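Local structure of xyloglucan-specific endo-beta-1,4-glucanase BoGH9A (Bacteroides ovatus, 6DHT) at residues Y116-A121 / H498-S503; D171-I176 / P243-F248. The protein cleaves internal beta-1,4-glucosidic linkages in the backbone of xyloglucans, releasing xyloglucan oligosaccharides. One frame throughout, in Å; residues are numbered along the deposited sequence.

Contact 1: Y116-A121 / H498-S503. With MG (magnesium ion), chain X; EDO (1,2-ethanediol), chain F.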
loop_
_atom_site.group_PDB
_atom_site.type_symbol
_atom_site.label_atom_id
_atom_site.label_comp_id
_atom_site.label_asym_id
_atom_site.label_seq_id
_atom_site.Cartn_x
_atom_site.Cartn_y
_atom_site.Cartn_z
ATOM N N TYR A 116 -5.917 4.811 -10.570
ATOM C CA TYR A 116 -6.680 5.353 -11.684
ATOM C C TYR A 116 -7.672 4.312 -12.230
ATOM O O TYR A 116 -8.846 4.606 -12.432
ATOM C CB TYR A 116 -5.749 5.901 -12.776
ATOM C CG TYR A 116 -6.470 6.105 -14.094
ATOM C CD1 TYR A 116 -7.247 7.235 -14.326
ATOM C CD2 TYR A 116 -6.376 5.158 -15.100
ATOM C CE1 TYR A 116 -7.920 7.397 -15.526
ATOM C CE2 TYR A 116 -7.038 5.323 -16.302
ATOM C CZ TYR A 116 -7.801 6.451 -16.509
ATOM O OH TYR A 116 -8.477 6.634 -17.701
ATOM N N TYR A 117 -7.211 3.071 -12.412
ATOM C CA TYR A 117 -8.093 2.020 -12.880
ATOM C C TYR A 117 -9.234 1.728 -11.886
ATOM O O TYR A 117 -10.320 1.290 -12.286
ATOM C CB TYR A 117 -7.303 0.751 -13.171
ATOM C CG TYR A 117 -6.425 0.861 -14.390
ATOM C CD1 TYR A 117 -6.979 0.846 -15.671
ATOM C CD2 TYR A 117 -5.044 0.939 -14.276
ATOM C CE1 TYR A 117 -6.186 0.910 -16.788
ATOM C CE2 TYR A 117 -4.251 1.029 -15.389
ATOM C CZ TYR A 117 -4.835 1.007 -16.648
ATOM O OH TYR A 117 -4.006 1.075 -17.754
ATOM N N GLN A 118 -9.010 1.963 -10.599
ATOM C CA GLN A 118 -10.041 1.750 -9.589
ATOM C C GLN A 118 -11.086 2.881 -9.486
ATOM O O GLN A 118 -12.012 2.821 -8.655
ATOM C CB GLN A 118 -9.416 1.557 -8.208
ATOM C CG GLN A 118 -8.533 0.324 -8.030
ATOM C CD GLN A 118 -9.306 -0.976 -8.036
ATOM O OE1 GLN A 118 -9.340 -1.683 -9.043
ATOM N NE2 GLN A 118 -9.884 -1.326 -6.894
ATOM N N ARG A 119 -10.931 3.939 -10.277
ATOM C CA ARG A 119 -11.796 5.103 -10.107
ATOM C C ARG A 119 -13.217 4.808 -10.527
ATOM O O ARG A 119 -13.451 4.160 -11.542
ATOM C CB ARG A 119 -11.322 6.264 -10.974
ATOM C CG ARG A 119 -10.062 6.971 -10.467
ATOM C CD ARG A 119 -9.827 8.210 -11.279
ATOM N NE ARG A 119 -8.505 8.794 -11.036
ATOM C CZ ARG A 119 -8.059 9.875 -11.664
ATOM N NH1 ARG A 119 -8.851 10.487 -12.539
ATOM N NH2 ARG A 119 -6.839 10.348 -11.412
ATOM N N THR A 120 -14.142 5.341 -9.736
ATOM C CA THR A 120 -15.582 5.284 -10.013
ATOM C C THR A 120 -16.046 6.602 -10.614
ATOM O O THR A 120 -15.342 7.606 -10.568
ATOM C CB THR A 120 -16.378 5.067 -8.724
ATOM O OG1 THR A 120 -16.337 6.234 -7.888
ATOM C CG2 THR A 120 -15.854 3.837 -7.983
ATOM N N ALA A 121 -17.259 6.591 -11.161
ATOM C CA ALA A 121 -17.942 7.805 -11.599
ATOM C C ALA A 121 -17.232 8.536 -12.716
ATOM O O ALA A 121 -17.388 9.747 -12.862
ATOM C CB ALA A 121 -18.174 8.756 -10.418
ATOM N N HIS A 498 -10.275 -10.070 -8.686
ATOM C CA HIS A 498 -10.464 -8.641 -8.961
ATOM C C HIS A 498 -11.633 -8.551 -9.913
ATOM O O HIS A 498 -11.515 -8.938 -11.076
ATOM C CB HIS A 498 -9.194 -8.108 -9.645
ATOM C CG HIS A 498 -9.163 -6.627 -9.842
ATOM N ND1 HIS A 498 -8.441 -6.032 -10.864
ATOM C CD2 HIS A 498 -9.686 -5.613 -9.116
ATOM C CE1 HIS A 498 -8.548 -4.718 -10.761
ATOM N NE2 HIS A 498 -9.301 -4.437 -9.713
ATOM N N ARG A 499 -12.758 -8.048 -9.440
ATOM C CA ARG A 499 -13.940 -8.036 -10.298
ATOM C C ARG A 499 -13.711 -7.230 -11.577
ATOM O O ARG A 499 -14.211 -7.608 -12.634
ATOM C CB ARG A 499 -15.177 -7.546 -9.564
ATOM C CG ARG A 499 -15.788 -8.576 -8.597
ATOM C CD ARG A 499 -16.866 -7.952 -7.742
ATOM N NE ARG A 499 -17.522 -8.918 -6.852
ATOM C CZ ARG A 499 -16.982 -9.405 -5.749
ATOM N NH1 ARG A 499 -15.745 -9.046 -5.398
ATOM N NH2 ARG A 499 -17.660 -10.247 -4.986
ATOM N N LEU A 500 -12.923 -6.152 -11.529
ATOM C CA LEU A 500 -12.665 -5.430 -12.776
ATOM C C LEU A 500 -11.926 -6.265 -13.818
ATOM O O LEU A 500 -12.337 -6.332 -14.975
ATOM C CB LEU A 500 -11.868 -4.152 -12.520
ATOM C CG LEU A 500 -12.600 -2.976 -11.881
ATOM C CD1 LEU A 500 -11.609 -1.817 -11.639
ATOM C CD2 LEU A 500 -13.759 -2.464 -12.691
ATOM N N SER A 501 -10.820 -6.890 -13.441
ATOM C CA SER A 501 -10.057 -7.703 -14.389
ATOM C C SER A 501 -10.840 -8.944 -14.833
ATOM O O SER A 501 -10.649 -9.452 -15.950
ATOM C CB SER A 501 -8.715 -8.148 -13.810
ATOM O OG SER A 501 -7.857 -7.025 -13.600
ATOM N N ALA A 502 -11.683 -9.462 -13.943
ATOM C CA ALA A 502 -12.343 -10.743 -14.205
ATOM C C ALA A 502 -13.546 -10.555 -15.107
ATOM O O ALA A 502 -13.941 -11.499 -15.806
ATOM C CB ALA A 502 -12.748 -11.425 -12.890
ATOM N N SER A 503 -14.150 -9.374 -15.103
ATOM C CA SER A 503 -15.384 -9.152 -15.855
ATOM C C SER A 503 -15.195 -8.380 -17.137
ATOM O O SER A 503 -16.152 -8.189 -17.888
ATOM C CB SER A 503 -16.422 -8.448 -14.998
ATOM O OG SER A 503 -15.993 -7.141 -14.661
HETATM MG MG MG X . -9.768 -9.631 -17.824
HETATM C C1 EDO F . -15.726 -11.285 -1.692
HETATM O O1 EDO F . -16.546 -11.655 -2.819
HETATM C C2 EDO F . -15.347 -9.803 -1.713
HETATM O O2 EDO F . -14.522 -9.557 -2.855
HETATM O O HOH W 1 -8.437 -8.004 -17.392
HETATM O O HOH W 2 -11.250 -10.946 -18.402
HETATM O O HOH W 3 -8.465 -10.923 -17.049
#
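His498 meets Gln118 ring edge to amide oxygen: NE2 donates to Gln118 OE1 over 2.8 Å, with an N-H...O angle of 158°. The oxygen lies almost in the imidazole plane, while the donor sits tilted from the plane of the amide; the two flat groups are turned 33° against each other. What sends the ring across is the first torsion of His498, with CG opposite the backbone N (chi1 -173°), whereas Gln118 gets there by bending its chain at chi2. The far nitrogen of the ring is held too, ND1 lying 3.0 Å from Ser501 OG, one turn into the short helix, so both nitrogens fix the rotation of the imidazole. Leu500 covers one face, its CB 3.7 Å above the ring plane and offset toward the rim. From there Leu500 CD1 wedges against the other segment, 3.4 Å from Tyr117 O and 3.5 Å from Gln118 OE1, bringing a methyl up to two oxygens bonded elsewhere, Tyr117 O to Arg134 NH1 and Gln118 OE1 to the histidine. The rest of the Gln118 amide is tied down by NE2, bonded to Tyr167 O. With an alanine in place of His498, the Gln118 oxygen would probably be left without this donor and Ser501 OG without one of its partners, and Leu500 would lose the ring it covers. Beyond the histidine, Ser501 O binds the magnesium ion at 2.1 Å; three waters, Asp504 and Ile506 complete the site. The contact thus sets the C-terminal end of helix 105-117 and the turn after it against the start of helix 499-503, for which His498 is the N-cap residue. Tyr117 OH bonds to Ala129 O, tying helix 126-129 to the same corner.

Contact 2: D171-I176 / P243-F248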
loop_
_atom_site.group_PDB
_atom_site.type_symbol
_atom_site.label_atom_id
_atom_site.label_comp_id
_atom_site.label_asym_id
_atom_site.label_seq_id
_atom_site.Cartn_x
_atom_site.Cartn_y
_atom_site.Cartn_z
ATOM N N ASP A 171 -13.768 -5.941 -4.772
ATOM C CA ASP A 171 -15.188 -5.535 -4.728
ATOM C C ASP A 171 -15.354 -4.066 -5.129
ATOM O O ASP A 171 -14.357 -3.333 -5.318
ATOM C CB ASP A 171 -15.791 -5.768 -3.337
ATOM C CG ASP A 171 -15.204 -4.881 -2.276
ATOM O OD1 ASP A 171 -13.957 -4.970 -2.088
ATOM O OD2 ASP A 171 -15.997 -4.161 -1.625
ATOM N N TYR A 172 -16.602 -3.603 -5.202
ATOM C CA TYR A 172 -16.926 -2.299 -5.773
ATOM C C TYR A 172 -17.425 -1.274 -4.746
ATOM O O TYR A 172 -17.947 -0.237 -5.113
ATOM C CB TYR A 172 -17.991 -2.485 -6.863
ATOM C CG TYR A 172 -17.574 -3.222 -8.118
ATOM C CD1 TYR A 172 -16.378 -2.933 -8.787
ATOM C CD2 TYR A 172 -18.401 -4.205 -8.672
ATOM C CE1 TYR A 172 -16.039 -3.585 -9.956
ATOM C CE2 TYR A 172 -18.067 -4.855 -9.820
ATOM C CZ TYR A 172 -16.876 -4.577 -10.481
ATOM O OH TYR A 172 -16.492 -5.197 -11.646
ATOM N N ASN A 173 -17.226 -1.554 -3.465
ATOM C CA ASN A 173 -17.631 -0.653 -2.405
ATOM C C ASN A 173 -16.523 0.321 -2.008
ATOM O O ASN A 173 -15.380 0.119 -2.420
ATOM C CB ASN A 173 -18.122 -1.506 -1.238
ATOM C CG ASN A 173 -19.214 -2.465 -1.683
ATOM O OD1 ASN A 173 -20.305 -2.010 -2.034
ATOM N ND2 ASN A 173 -18.896 -3.747 -1.772
ATOM N N LYS A 174 -16.854 1.373 -1.281
ATOM C CA LYS A 174 -15.904 2.453 -0.976
ATOM C C LYS A 174 -15.903 2.646 0.522
ATOM O O LYS A 174 -16.959 2.875 1.110
ATOM C CB LYS A 174 -16.310 3.738 -1.688
ATOM C CG LYS A 174 -16.513 3.538 -3.183
ATOM C CD LYS A 174 -16.746 4.802 -3.959
ATOM C CE LYS A 174 -17.941 5.576 -3.437
ATOM N NZ LYS A 174 -18.369 6.625 -4.386
ATOM N N TYR A 175 -14.744 2.575 1.160
ATOM C CA TYR A 175 -14.645 2.521 2.614
ATOM C C TYR A 175 -13.753 3.642 3.138
ATOM O O TYR A 175 -12.608 3.791 2.683
ATOM C CB TYR A 175 -14.029 1.204 3.041
ATOM C CG TYR A 175 -14.695 -0.063 2.499
ATOM C CD1 TYR A 175 -14.470 -0.483 1.189
ATOM C CD2 TYR A 175 -15.509 -0.878 3.302
ATOM C CE1 TYR A 175 -15.032 -1.654 0.677
ATOM C CE2 TYR A 175 -16.082 -2.043 2.796
ATOM C CZ TYR A 175 -15.842 -2.432 1.490
ATOM O OH TYR A 175 -16.400 -3.611 0.988
ATOM N N ILE A 176 -14.233 4.416 4.102
ATOM C CA ILE A 176 -13.483 5.559 4.609
ATOM C C ILE A 176 -12.218 5.149 5.382
ATOM O O ILE A 176 -11.149 5.757 5.221
ATOM C CB ILE A 176 -14.394 6.441 5.504
ATOM C CG1 ILE A 176 -15.416 7.225 4.666
ATOM C CG2 ILE A 176 -13.549 7.432 6.302
ATOM C CD1 ILE A 176 -14.828 8.290 3.750
ATOM N N PRO A 243 -25.836 -3.856 -0.161
ATOM C CA PRO A 243 -26.008 -4.765 0.978
ATOM C C PRO A 243 -25.182 -6.046 0.880
ATOM O O PRO A 243 -24.675 -6.552 1.891
ATOM C CB PRO A 243 -27.511 -5.095 0.919
ATOM C CG PRO A 243 -28.106 -3.888 0.304
ATOM C CD PRO A 243 -27.119 -3.455 -0.751
ATOM N N PHE A 244 -25.075 -6.596 -0.329
ATOM C CA PHE A 244 -24.262 -7.772 -0.591
ATOM C C PHE A 244 -23.165 -7.451 -1.610
ATOM O O PHE A 244 -23.325 -6.583 -2.456
ATOM C CB PHE A 244 -25.106 -8.920 -1.190
ATOM C CG PHE A 244 -26.116 -9.516 -0.247
ATOM C CD1 PHE A 244 -25.728 -10.440 0.712
ATOM C CD2 PHE A 244 -27.454 -9.173 -0.344
ATOM C CE1 PHE A 244 -26.657 -10.992 1.583
ATOM C CE2 PHE A 244 -28.392 -9.727 0.519
ATOM C CZ PHE A 244 -27.987 -10.635 1.482
ATOM N N PHE A 245 -22.091 -8.209 -1.560
ATOM C CA PHE A 245 -21.126 -8.173 -2.648
ATOM C C PHE A 245 -21.819 -8.576 -3.932
ATOM O O PHE A 245 -22.618 -9.517 -3.931
ATOM C CB PHE A 245 -19.964 -9.130 -2.392
ATOM C CG PHE A 245 -19.053 -8.702 -1.294
ATOM C CD1 PHE A 245 -18.391 -7.476 -1.352
ATOM C CD2 PHE A 245 -18.777 -9.556 -0.242
ATOM C CE1 PHE A 245 -17.517 -7.093 -0.339
ATOM C CE2 PHE A 245 -17.901 -9.198 0.763
ATOM C CZ PHE A 245 -17.246 -7.954 0.702
ATOM N N GLU A 246 -21.537 -7.860 -5.009
ATOM C CA GLU A 246 -21.962 -8.217 -6.347
ATOM C C GLU A 246 -21.264 -9.463 -6.852
ATOM O O GLU A 246 -20.225 -9.895 -6.336
ATOM C CB GLU A 246 -21.672 -7.051 -7.304
ATOM C CG GLU A 246 -22.332 -5.744 -6.939
ATOM C CD GLU A 246 -23.816 -5.636 -7.307
ATOM O OE1 GLU A 246 -24.481 -6.686 -7.484
ATOM O OE2 GLU A 246 -24.313 -4.490 -7.422
ATOM N N GLY A 247 -21.829 -10.076 -7.888
ATOM C CA GLY A 247 -21.132 -11.135 -8.577
ATOM C C GLY A 247 -19.979 -10.557 -9.375
ATOM O O GLY A 247 -19.693 -9.340 -9.293
ATOM N N PHE A 248 -19.318 -11.419 -10.129
ATOM C CA PHE A 248 -18.189 -11.031 -10.969
ATOM C C PHE A 248 -18.698 -10.472 -12.302
ATOM O O PHE A 248 -18.585 -11.104 -13.361
ATOM C CB PHE A 248 -17.168 -12.164 -11.078
ATOM C CG PHE A 248 -16.246 -12.224 -9.885
ATOM C CD1 PHE A 248 -16.770 -12.334 -8.605
ATOM C CD2 PHE A 248 -14.883 -12.035 -10.023
ATOM C CE1 PHE A 248 -15.950 -12.329 -7.495
ATOM C CE2 PHE A 248 -14.049 -12.023 -8.903
ATOM C CZ PHE A 248 -14.590 -12.174 -7.641
#
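Asp171 and Phe245 are brought together by their first torsions: chi1 of 67° places the carboxylate of Asp171 between its own backbone N and carbonyl carbon, and chi1 of -70° swings the Phe245 ring beside its backbone N and over to the aspartate. The ring offers its edge. Phe245 CE1 lies 3.5 Å from Asp171 OD2, which is close to the ring plane, and the carboxylate stands at 81° to that plane. Asp171 CB packs against the same edge, 3.7 Å from Phe245 CD1. Asn173 comes in obliquely, its ND2 3.8 Å from Phe245 CD1, and the hydroxyl of Tyr175 reaches the edge at CE1 with the two side chains crossing at about a right angle.

These polar groups all converge on Asp171 OD2. Asn173 ND2 donates over 2.9 Å to the anti lone pair of OD2, which lies near the amide plane of Asn173. Tyr175 OH donates over 2.7 Å from the syn side, well out of the carboxylate plane. Asn173 N adds a long, weak third bond of 3.4 Å, which closes an Asx turn. The donors are themselves braced: Asn173 OD1 accepts from Thr242 N, and Tyr175 OH is also bonded to Gly331 N. Asp171 belongs to the Asp-Ala-Gly-Asp-Tyr sequence of family 9 glycosidases and is the predicted nucleophile, its side chain about 5 Å from that of Glu548, the predicted proton donor. With one oxygen gripped by two firm bonds and lodged against the ring edge, whose hydrogens carry a slight positive charge, the carboxylate is unlikely to rotate; the arrangement is consistent with a second shell that holds a predicted catalytic group in a set orientation.

Arg499 joins the two contacts, whose centres lie 11 Å apart. From the helix of contact 1, its NE points to the backbone of 243-248, 2.9 Å from Glu246 O and 3.3 Å from Gly247 O, both probable hydrogen bonds. Tyr172 OH packs on Arg499 CB at 3.4 Å, and Phe248 CE1 lies 3.6 Å from Arg499 CZ. Arg499 NH1 and NH2 each donate to one oxygen of an ethanediol, probably from the crystallisation liquor, which lies about 4 Å from the Phe245 side chain and may mark a shared pocket. Glu548, the predicted proton donor, is about 6 Å from His498 and 5 Å from Asp171, side chain to side chain, so both contacts border the predicted catalytic site.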